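Putative sensory box/GGDEF family protein (Vibrio parahaemolyticus, PDB 3LID) probably makes cyclic di-GMP from GTP through a GGDEF domain, with this chain as its extracellular, two-lobed PDC-fold sensor domain. Local coordinates at residues Q22-G27 / H262-D266; K77-I82 / R94-D98; A132-E138 / S149-R153. All blocks are in the same frame, centred on the assembly; numbering follows the deposited sequence.

Contact 1 (Q22-G27 / H262-D266)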
loop_
_atom_site.group_PDB
_atom_site.type_symbol
_atom_site.label_atom_id
_atom_site.label_comp_id
_atom_site.label_asym_id
_atom_site.label_seq_id
_atom_site.Cartn_x
_atom_site.Cartn_y
_atom_site.Cartn_z
ATOM N N GLN A 22 -19.987 1.295 1.373
ATOM C CA GLN A 22 -18.728 2.076 1.369
ATOM C C GLN A 22 -17.590 1.047 1.086
ATOM O O GLN A 22 -16.624 1.347 0.318
ATOM C CB GLN A 22 -18.449 2.686 2.735
ATOM C CG GLN A 22 -17.120 3.520 2.773
ATOM C CD GLN A 22 -17.117 4.616 1.749
ATOM O OE1 GLN A 22 -18.034 5.476 1.713
ATOM N NE2 GLN A 22 -16.143 4.579 0.817
ATOM N N LEU A 23 -17.616 -0.084 1.787
ATOM C CA LEU A 23 -16.534 -1.091 1.595
ATOM C C LEU A 23 -16.481 -1.566 0.129
ATOM O O LEU A 23 -15.419 -1.795 -0.408
ATOM C CB LEU A 23 -16.716 -2.295 2.543
ATOM C CG LEU A 23 -16.498 -1.904 4.003
ATOM C CD1 LEU A 23 -16.834 -3.171 4.839
ATOM C CD2 LEU A 23 -15.022 -1.548 4.266
ATOM N N ALA A 24 -17.642 -1.747 -0.526
ATOM C CA ALA A 24 -17.609 -2.109 -1.912
ATOM C C ALA A 24 -17.000 -0.999 -2.777
ATOM O O ALA A 24 -16.263 -1.316 -3.730
ATOM C CB ALA A 24 -19.100 -2.470 -2.406
ATOM N N TYR A 25 -17.375 0.250 -2.500
ATOM C CA TYR A 25 -16.845 1.410 -3.201
ATOM C C TYR A 25 -15.280 1.445 -3.104
ATOM O O TYR A 25 -14.565 1.604 -4.130
ATOM C CB TYR A 25 -17.391 2.632 -2.545
ATOM C CG TYR A 25 -17.005 3.940 -3.188
ATOM C CD1 TYR A 25 -17.915 4.609 -4.011
ATOM C CD2 TYR A 25 -15.788 4.552 -2.931
ATOM C CE1 TYR A 25 -17.576 5.860 -4.591
ATOM C CE2 TYR A 25 -15.458 5.768 -3.483
ATOM C CZ TYR A 25 -16.345 6.407 -4.312
ATOM O OH TYR A 25 -15.999 7.637 -4.850
ATOM N N THR A 26 -14.835 1.337 -1.874
ATOM C CA THR A 26 -13.422 1.557 -1.659
ATOM C C THR A 26 -12.697 0.344 -2.206
ATOM O O THR A 26 -11.565 0.464 -2.729
ATOM C CB THR A 26 -13.177 1.730 -0.156
ATOM O OG1 THR A 26 -13.793 2.951 0.234
ATOM C CG2 THR A 26 -11.639 1.815 0.126
ATOM N N GLY A 27 -13.297 -0.844 -2.141
ATOM C CA GLY A 27 -12.597 -2.008 -2.731
ATOM C C GLY A 27 -12.407 -1.823 -4.212
ATOM O O GLY A 27 -11.351 -2.193 -4.764
ATOM N N HIS A 262 -7.833 -6.953 4.533
ATOM C CA HIS A 262 -9.251 -6.797 5.038
ATOM C C HIS A 262 -9.539 -5.358 5.272
ATOM O O HIS A 262 -8.749 -4.629 5.868
ATOM C CB HIS A 262 -9.383 -7.574 6.364
ATOM C CG HIS A 262 -8.978 -9.006 6.236
ATOM N ND1 HIS A 262 -9.673 -9.906 5.439
ATOM C CD2 HIS A 262 -7.977 -9.723 6.827
ATOM C CE1 HIS A 262 -9.118 -11.104 5.536
ATOM N NE2 HIS A 262 -8.098 -11.033 6.378
ATOM N N LEU A 263 -10.677 -4.889 4.759
ATOM C CA LEU A 263 -11.023 -3.499 4.910
ATOM C C LEU A 263 -12.114 -3.508 6.015
ATOM O O LEU A 263 -13.066 -4.278 5.934
ATOM C CB LEU A 263 -11.667 -2.939 3.628
ATOM C CG LEU A 263 -10.680 -2.556 2.489
ATOM C CD1 LEU A 263 -9.668 -3.655 2.184
ATOM C CD2 LEU A 263 -11.572 -2.284 1.232
ATOM N N ILE A 264 -11.943 -2.634 6.978
ATOM C CA ILE A 264 -12.812 -2.631 8.205
ATOM C C ILE A 264 -13.364 -1.290 8.451
ATOM O O ILE A 264 -12.655 -0.281 8.409
ATOM C CB ILE A 264 -11.957 -3.023 9.388
ATOM C CG1 ILE A 264 -11.297 -4.409 9.182
ATOM C CG2 ILE A 264 -12.729 -2.927 10.762
ATOM C CD1 ILE A 264 -12.213 -5.553 9.074
ATOM N N ILE A 265 -14.675 -1.237 8.813
ATOM C CA ILE A 265 -15.253 -0.046 9.343
ATOM C C ILE A 265 -15.720 -0.479 10.738
ATOM O O ILE A 265 -16.533 -1.378 10.840
ATOM C CB ILE A 265 -16.430 0.477 8.494
ATOM C CG1 ILE A 265 -15.859 0.976 7.173
ATOM C CG2 ILE A 265 -17.155 1.679 9.195
ATOM C CD1 ILE A 265 -16.863 1.385 6.156
ATOM N N ASP A 266 -15.137 0.130 11.757
ATOM C CA ASP A 266 -15.350 -0.246 13.171
ATOM C C ASP A 266 -15.897 1.002 13.852
ATOM O O ASP A 266 -15.227 2.011 13.948
ATOM C CB ASP A 266 -14.016 -0.774 13.774
ATOM C CG ASP A 266 -14.036 -0.916 15.282
ATOM O OD1 ASP A 266 -15.066 -0.571 15.926
ATOM O OD2 ASP A 266 -12.981 -1.334 15.827
#
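Helix 22-27 packs against strand 262-266, running roughly antiparallel to it, with their axes 9.4 Å apart at closest approach and their chain directions at 145°; the CA atoms of Leu-23 and Leu-263 are the nearest pair across the two segments. No hydrogen bond joins the two; the fit is made by branched aliphatic side chains. Leu-23 carries most of it from the helix. Its CG stands opposite the carbonyl carbon (chi1 -68°), which sends the CD2 methyl down onto the strand between two residues of the same sheet face. On one flank CD2 meets Leu-263 CB at 3.7 Å, and on the other it meets Ile-265 CG1 at 3.9 Å. In both cases the side chains slide past one another in opposite directions. The CD1 methyl of Ile-265 comes up under Leu-23 CG and also reaches Gln-22 CB at 4.0 Å, this time crossing the glutamine stem at about a right angle. This is the alternation of a beta strand put to use: in the PDC fold a long N-terminal helix lies along an antiparallel sheet, and here Leu-263 and Ile-265 face helix 9-45 while Ile-264, between them, turns to the other side and touches Phe-250. Strand 260-268 runs between strands 189-195 and 246-254. Farther along the helix, Leu-263 CD2 lies 4.1 Å from Gly-27 N, against the helix backbone. Thr-26 CG2 touches the same methyl at 4.2 Å. The threonine hydroxyl is occupied on the helix itself: Gln-22, bent at chi2, folds back so that NE2 donates to Thr-26 OG1 at 2.9 Å, with the acceptor lying in the amide plane. The other end of that amide, Gln-22 OE1, has a weak bond to the hydroxyl of Ser-184.

Contact 2 (K77-I82 / R94-D98)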
loop_
_atom_site.group_PDB
_atom_site.type_symbol
_atom_site.label_atom_id
_atom_site.label_comp_id
_atom_site.label_asym_id
_atom_site.label_seq_id
_atom_site.Cartn_x
_atom_site.Cartn_y
_atom_site.Cartn_z
ATOM N N LYS A 77 2.188 9.741 -8.178
ATOM C CA LYS A 77 2.143 10.114 -6.735
ATOM C C LYS A 77 2.254 8.911 -5.756
ATOM O O LYS A 77 2.692 9.119 -4.616
ATOM C CB LYS A 77 0.899 10.946 -6.364
ATOM C CG LYS A 77 0.837 12.161 -7.285
ATOM C CD LYS A 77 -0.442 12.947 -6.927
ATOM C CE LYS A 77 -0.747 13.927 -8.008
ATOM N NZ LYS A 77 0.121 15.066 -7.851
ATOM N N LEU A 78 1.877 7.707 -6.192
ATOM C CA LEU A 78 1.798 6.610 -5.263
ATOM C C LEU A 78 3.109 5.822 -5.099
ATOM O O LEU A 78 3.153 4.888 -4.281
ATOM C CB LEU A 78 0.672 5.605 -5.640
ATOM C CG LEU A 78 0.731 5.059 -7.083
ATOM C CD1 LEU A 78 1.608 3.890 -7.048
ATOM C CD2 LEU A 78 -0.705 4.589 -7.553
ATOM N N TYR A 79 4.121 6.201 -5.858
ATOM C CA TYR A 79 5.480 5.579 -5.662
ATOM C C TYR A 79 6.366 6.441 -4.795
ATOM O O TYR A 79 6.596 7.600 -5.126
ATOM C CB TYR A 79 6.181 5.312 -6.999
ATOM C CG TYR A 79 5.349 4.480 -7.913
ATOM C CD1 TYR A 79 5.206 3.122 -7.692
ATOM C CD2 TYR A 79 4.629 5.075 -8.990
ATOM C CE1 TYR A 79 4.415 2.328 -8.517
ATOM C CE2 TYR A 79 3.850 4.275 -9.824
ATOM C CZ TYR A 79 3.699 2.929 -9.542
ATOM O OH TYR A 79 2.914 2.140 -10.355
ATOM N N LYS A 80 6.791 5.894 -3.658
ATOM C CA LYS A 80 7.694 6.582 -2.766
ATOM C C LYS A 80 9.167 6.470 -3.296
ATOM O O LYS A 80 9.961 7.365 -3.107
ATOM C CB LYS A 80 7.533 5.986 -1.379
ATOM C CG LYS A 80 8.331 6.796 -0.369
ATOM C CD LYS A 80 7.671 6.708 1.002
ATOM C CE LYS A 80 8.368 7.605 1.987
ATOM N NZ LYS A 80 9.723 7.052 2.275
ATOM N N GLN A 81 9.455 5.407 -4.017
ATOM C CA GLN A 81 10.750 5.269 -4.675
ATOM C C GLN A 81 10.578 4.492 -5.920
ATOM O O GLN A 81 9.694 3.679 -6.011
ATOM C CB GLN A 81 11.723 4.376 -3.800
ATOM C CG GLN A 81 11.989 4.990 -2.432
ATOM C CD GLN A 81 12.971 4.108 -1.658
ATOM O OE1 GLN A 81 12.591 3.305 -0.769
ATOM N NE2 GLN A 81 14.229 4.208 -2.047
ATOM N N ILE A 82 11.482 4.722 -6.890
ATOM C CA ILE A 82 11.545 3.964 -8.115
ATOM C C ILE A 82 13.053 3.724 -8.300
ATOM O O ILE A 82 13.825 4.694 -8.304
ATOM C CB ILE A 82 11.024 4.747 -9.320
ATOM C CG1 ILE A 82 9.516 5.072 -9.055
ATOM C CG2 ILE A 82 11.184 3.882 -10.641
ATOM C CD1 ILE A 82 8.954 5.979 -10.192
ATOM N N ARG A 94 18.138 5.582 -8.240
ATOM C CA ARG A 94 17.174 5.667 -7.137
ATOM C C ARG A 94 16.481 7.039 -7.167
ATOM O O ARG A 94 17.122 8.075 -6.902
ATOM C CB ARG A 94 17.951 5.541 -5.817
ATOM C CG ARG A 94 17.068 5.673 -4.580
ATOM C CD ARG A 94 17.818 5.206 -3.325
ATOM N NE ARG A 94 16.921 5.267 -2.181
ATOM C CZ ARG A 94 17.241 5.753 -0.970
ATOM N NH1 ARG A 94 18.467 6.238 -0.677
ATOM N NH2 ARG A 94 16.280 5.766 -0.021
ATOM N N ILE A 95 15.197 7.021 -7.518
ATOM C CA ILE A 95 14.412 8.275 -7.489
ATOM C C ILE A 95 13.566 8.140 -6.258
ATOM O O ILE A 95 12.973 7.099 -6.027
ATOM C CB ILE A 95 13.554 8.348 -8.776
ATOM C CG1 ILE A 95 14.445 8.640 -10.038
ATOM C CG2 ILE A 95 12.361 9.305 -8.641
ATOM C CD1 ILE A 95 15.490 9.557 -9.919
ATOM N N LYS A 96 13.485 9.236 -5.514
ATOM C CA LYS A 96 12.638 9.294 -4.287
ATOM C C LYS A 96 11.597 10.372 -4.540
ATOM O O LYS A 96 11.893 11.385 -5.201
ATOM C CB LYS A 96 13.446 9.656 -3.020
ATOM C CG LYS A 96 14.525 8.580 -2.780
ATOM C CD LYS A 96 15.354 9.013 -1.646
ATOM C CE LYS A 96 14.478 8.824 -0.327
ATOM N NZ LYS A 96 15.322 8.970 0.945
ATOM N N TYR A 97 10.390 10.160 -3.980
ATOM C CA TYR A 97 9.308 11.133 -4.197
ATOM C C TYR A 97 8.649 11.367 -2.854
ATOM O O TYR A 97 8.430 10.416 -2.027
ATOM C CB TYR A 97 8.306 10.580 -5.243
ATOM C CG TYR A 97 7.030 11.425 -5.293
ATOM C CD1 TYR A 97 7.053 12.685 -5.913
ATOM C CD2 TYR A 97 5.859 10.928 -4.743
ATOM C CE1 TYR A 97 5.893 13.451 -6.002
ATOM C CE2 TYR A 97 4.652 11.676 -4.800
ATOM C CZ TYR A 97 4.705 12.915 -5.443
ATOM O OH TYR A 97 3.522 13.634 -5.491
ATOM N N ASP A 98 8.302 12.638 -2.612
ATOM C CA ASP A 98 7.705 12.983 -1.343
ATOM C C ASP A 98 6.308 13.585 -1.627
ATOM O O ASP A 98 6.237 14.638 -2.238
ATOM C CB ASP A 98 8.509 14.133 -0.685
ATOM C CG ASP A 98 7.870 14.599 0.639
ATOM O OD1 ASP A 98 7.821 13.837 1.618
ATOM O OD2 ASP A 98 7.496 15.781 0.714
HETATM O O HOH W 1 3.096 15.233 -7.629
#
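Tyr-97 lies against the backbone at the start of strand 79-86 and just before it, and its side chain can be traced atom by atom. CB begins 3.4 Å from the carbonyl oxygen of Tyr-79. With CG opposite the backbone N (chi1 169°), the ring is carried back along the partner chain toward Lys-77. CD2 then passes the same Tyr-79 oxygen, which approaches obliquely. One atom farther, CE2 meets Lys-77 O at 3.2 Å, and this oxygen lies at the ring edge, near its plane. At the tip, OH rests 3.5 Å from Lys-77 CG, where the lysine chain crosses the tyrosine. Beyond that point Lys-77 bends at chi4, and a water joins the two polar ends, accepting from NZ and lying 2.7 Å from Tyr-97 OH. Lys-77 is the first residue past helix 59-76, its phi positive, and the Tyr-97 ring lies against this turn into the strand. Strands 79-86 and 91-98 form an antiparallel beta hairpin, the first two strands, in chain order, of a PDC sheet, with strand 163-173 on the other flank of the first strand. Pairing begins where the chain turns its corner: Tyr-97 N donates to Lys-80 O. Ile-82 and Ile-95 form a hydrogen-bonded pair, each N-H reaching the other's carbonyl, and the bond from Ile-95 N is nearly straight (2.8 Å, 174°). Gln-81 and Lys-96 make the non-hydrogen-bonded pair between, where Gln-81 CA approaches Ile-95 O at 3.2 Å in a CA-H...O contact. The two isoleucines share a sheet face and meet loosely, CB to CB at 4.4 Å, with Trp-69 of helix 59-76 against both. Toward the other face, Lys-96 CD lies over one face of the Arg-94 guanidinium, whose NH1 bonds to Ile-109 O.

Contact 3 (A132-E138 / S149-R153); sequences AWGIELE and SPSLR. With PO4 (phosphate ion), chain C; EDO (1,2-ethanediol), chain G; EDO (1,2-ethanediol), chain H.
Adjacent antiparallel strands border a phosphate site on the PDC sheet here, with the guanidinium of Arg-153 set edge-on to the backbone of Glu-136 to Glu-138. The phosphate probably comes from the crystallisation liquor, but it may mark a ligand-binding pocket of this sensor lobe. Arg-153 runs extended from CG to NE and puts its guanidinium edge-on to the ion as well. NE donates to phosphate O3 at 2.6 Å and NH2 to O4 at 2.9 Å. Lys-113, Arg-116 and Arg-83 also hold the phosphate, so the positive charges gather around a shared anion. NH1, at the guanidinium edge, donates to Glu-136 O at 3.0 Å, from above the carbonyl plane. Ser-151 N reaches the same oxygen from the opposite face, which leaves Glu-136 O held by two donors besides a weak third bond from NH2. Glu-136 and Ser-151 form the hydrogen-bonded pair of the register, next to the non-hydrogen-bonded pair Leu-137 and Pro-150. Toward Trp-133 the strands part, and a water takes the N-H of Arg-153 together with one from its NH1; one further backbone bond, Trp-133 N to Arg-153 O, joins the chains beyond it. Glu-136 OE2 lies above one guanidinium face, toward its rim, the two planes 50° apart, and receives no N-H from it; it pairs with Arg-116 instead. OE1 accepts an almost straight bond from Trp-133 NE1 (2.9 Å, 172°). Glu-138 spreads its two oxygens between serines, OE1 to Ser-149 OG and OE2 to Ser-151 OG, both weak at 2.9 Å; Asn-171 gives OE2 a further bond. On the reverse face Ile-135 packs against Pro-150 and Leu-152, CG2 to Pro-150 CB and CG1 to Leu-152 CB each at 3.9 Å, with Ile-174 of helix 174-181 touching all three.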
loop_
_atom_site.group_PDB
_atom_site.type_symbol
_atom_site.label_atom_id
_atom_site.label_comp_id
_atom_site.label_asym_id
_atom_site.label_seq_id
_atom_site.Cartn_x
_atom_site.Cartn_y
_atom_site.Cartn_z
ATOM N N ALA A 132 5.437 -9.098 -6.935
ATOM C CA ALA A 132 5.378 -8.123 -5.837
ATOM C C ALA A 132 5.662 -8.746 -4.492
ATOM O O ALA A 132 5.413 -9.942 -4.316
ATOM C CB ALA A 132 3.982 -7.356 -5.781
ATOM N N TRP A 133 6.198 -7.956 -3.556
ATOM C CA TRP A 133 6.510 -8.432 -2.224
ATOM C C TRP A 133 5.329 -7.996 -1.306
ATOM O O TRP A 133 4.656 -6.986 -1.576
ATOM C CB TRP A 133 7.833 -7.786 -1.762
ATOM C CG TRP A 133 8.364 -8.328 -0.480
ATOM C CD1 TRP A 133 8.596 -7.628 0.657
ATOM C CD2 TRP A 133 8.789 -9.687 -0.242
ATOM N NE1 TRP A 133 9.118 -8.494 1.624
ATOM C CE2 TRP A 133 9.220 -9.752 1.107
ATOM C CE3 TRP A 133 8.750 -10.857 -1.028
ATOM C CZ2 TRP A 133 9.719 -10.934 1.699
ATOM C CZ3 TRP A 133 9.251 -12.081 -0.444
ATOM C CH2 TRP A 133 9.693 -12.103 0.911
ATOM N N GLY A 134 5.079 -8.792 -0.247
ATOM C CA GLY A 134 4.035 -8.368 0.769
ATOM C C GLY A 134 4.396 -7.001 1.390
ATOM O O GLY A 134 5.566 -6.625 1.534
ATOM N N ILE A 135 3.379 -6.276 1.826
ATOM C CA ILE A 135 3.587 -4.964 2.461
ATOM C C ILE A 135 4.553 -5.081 3.642
ATOM O O ILE A 135 4.424 -5.994 4.457
ATOM C CB ILE A 135 2.229 -4.401 2.928
ATOM C CG1 ILE A 135 1.429 -4.039 1.648
ATOM C CG2 ILE A 135 2.464 -3.111 3.763
ATOM C CD1 ILE A 135 -0.087 -3.777 1.975
ATOM N N GLU A 136 5.573 -4.207 3.655
ATOM C CA GLU A 136 6.677 -4.308 4.635
ATOM C C GLU A 136 7.284 -2.935 4.767
ATOM O O GLU A 136 7.393 -2.165 3.767
ATOM C CB GLU A 136 7.728 -5.263 4.060
ATOM C CG GLU A 136 8.974 -5.361 4.873
ATOM C CD GLU A 136 9.877 -6.416 4.216
ATOM O OE1 GLU A 136 9.615 -7.615 4.374
ATOM O OE2 GLU A 136 10.850 -6.065 3.530
ATOM N N LEU A 137 7.659 -2.608 5.997
ATOM C CA LEU A 137 8.188 -1.233 6.252
ATOM C C LEU A 137 9.538 -1.073 5.537
ATOM O O LEU A 137 10.333 -2.007 5.433
ATOM C CB LEU A 137 8.440 -1.086 7.762
ATOM C CG LEU A 137 7.137 -1.185 8.563
ATOM C CD1 LEU A 137 7.324 -1.210 10.082
ATOM C CD2 LEU A 137 6.274 0.016 8.218
ATOM N N GLU A 138 9.784 0.134 5.074
ATOM C CA GLU A 138 11.118 0.472 4.493
ATOM C C GLU A 138 12.259 0.477 5.521
ATOM O O GLU A 138 12.038 0.825 6.699
ATOM C CB GLU A 138 11.042 1.814 3.872
ATOM C CG GLU A 138 10.147 1.739 2.599
ATOM C CD GLU A 138 10.079 3.050 1.791
ATOM O OE1 GLU A 138 10.393 4.099 2.338
ATOM O OE2 GLU A 138 9.706 3.073 0.548
ATOM N N SER A 149 7.210 3.584 7.241
ATOM C CA SER A 149 6.840 3.647 5.822
ATOM C C SER A 149 6.480 2.296 5.203
ATOM O O SER A 149 7.360 1.594 4.639
ATOM C CB SER A 149 8.017 4.329 5.082
ATOM O OG SER A 149 7.837 4.313 3.672
ATOM N N PRO A 150 5.187 1.868 5.316
ATOM C CA PRO A 150 4.779 0.581 4.771
ATOM C C PRO A 150 4.720 0.648 3.215
ATOM O O PRO A 150 4.088 1.599 2.649
ATOM C CB PRO A 150 3.349 0.316 5.383
ATOM C CG PRO A 150 2.830 1.753 5.640
ATOM C CD PRO A 150 4.101 2.634 5.947
ATOM N N SER A 151 5.443 -0.259 2.569
ATOM C CA SER A 151 5.569 -0.239 1.086
ATOM C C SER A 151 5.230 -1.586 0.545
ATOM O O SER A 151 5.558 -2.612 1.145
ATOM C CB SER A 151 7.043 -0.009 0.588
ATOM O OG SER A 151 7.474 1.295 0.695
ATOM N N LEU A 152 4.558 -1.562 -0.623
ATOM C CA LEU A 152 4.278 -2.761 -1.387
ATOM C C LEU A 152 5.215 -2.688 -2.611
ATOM O O LEU A 152 5.127 -1.781 -3.436
ATOM C CB LEU A 152 2.788 -2.734 -1.772
ATOM C CG LEU A 152 2.273 -4.120 -2.230
ATOM C CD1 LEU A 152 0.648 -4.139 -2.219
ATOM C CD2 LEU A 152 2.841 -4.485 -3.563
ATOM N N ARG A 153 6.196 -3.565 -2.637
ATOM C CA ARG A 153 7.292 -3.384 -3.640
ATOM C C ARG A 153 6.929 -4.214 -4.875
ATOM O O ARG A 153 6.751 -5.427 -4.805
ATOM C CB ARG A 153 8.621 -3.926 -3.036
ATOM C CG ARG A 153 9.128 -2.927 -1.948
ATOM C CD ARG A 153 10.208 -3.624 -1.057
ATOM N NE ARG A 153 10.588 -2.762 0.041
ATOM C CZ ARG A 153 9.891 -2.655 1.162
ATOM N NH1 ARG A 153 8.722 -3.357 1.310
ATOM N NH2 ARG A 153 10.324 -1.830 2.114
HETATM P P PO4 C . 13.439 -0.498 1.002
HETATM O O1 PO4 C . 13.563 1.036 1.064
HETATM O O2 PO4 C . 14.835 -0.948 0.549
HETATM O O3 PO4 C . 12.430 -0.948 -0.015
HETATM O O4 PO4 C . 13.126 -1.065 2.382
HETATM C C1 EDO G . 5.449 -13.154 -3.075
HETATM O O1 EDO G . 5.048 -11.984 -2.344
HETATM C C2 EDO G . 6.205 -14.101 -2.160
HETATM O O2 EDO G . 5.908 -13.754 -0.809
HETATM C C1 EDO H . 4.102 -3.835 9.208
HETATM O O1 EDO H . 2.791 -4.176 9.812
HETATM C C2 EDO H . 3.864 -3.462 7.758
HETATM O O2 EDO H . 3.496 -4.644 7.030
HETATM O O HOH W 2 6.800 -4.878 -0.071
HETATM O O HOH W 3 9.635 2.227 7.701
#

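In the fold
From the N terminus, the long helix 9-45 supplies the first half of contact 1, whose partner strand arrives only after 234 intervening residues. That long loop encloses both other contacts. Contact 2 closes first, over 11 residues, as a hairpin directly after helix 59-76; contact 3 follows in series, closing over 10. No loops cross. Contacts 2 and 3 belong to one antiparallel sheet and touch, Lys-80 NZ forming a salt bridge with Glu-138 OE1 at 3.0 Å. The strand of contact 1 belongs to the other sheet; the centre of contact 1 is about 27 Å from that of contact 2 and about 21 Å from that of contact 3, and it joins the chain's beginning to its last long strand.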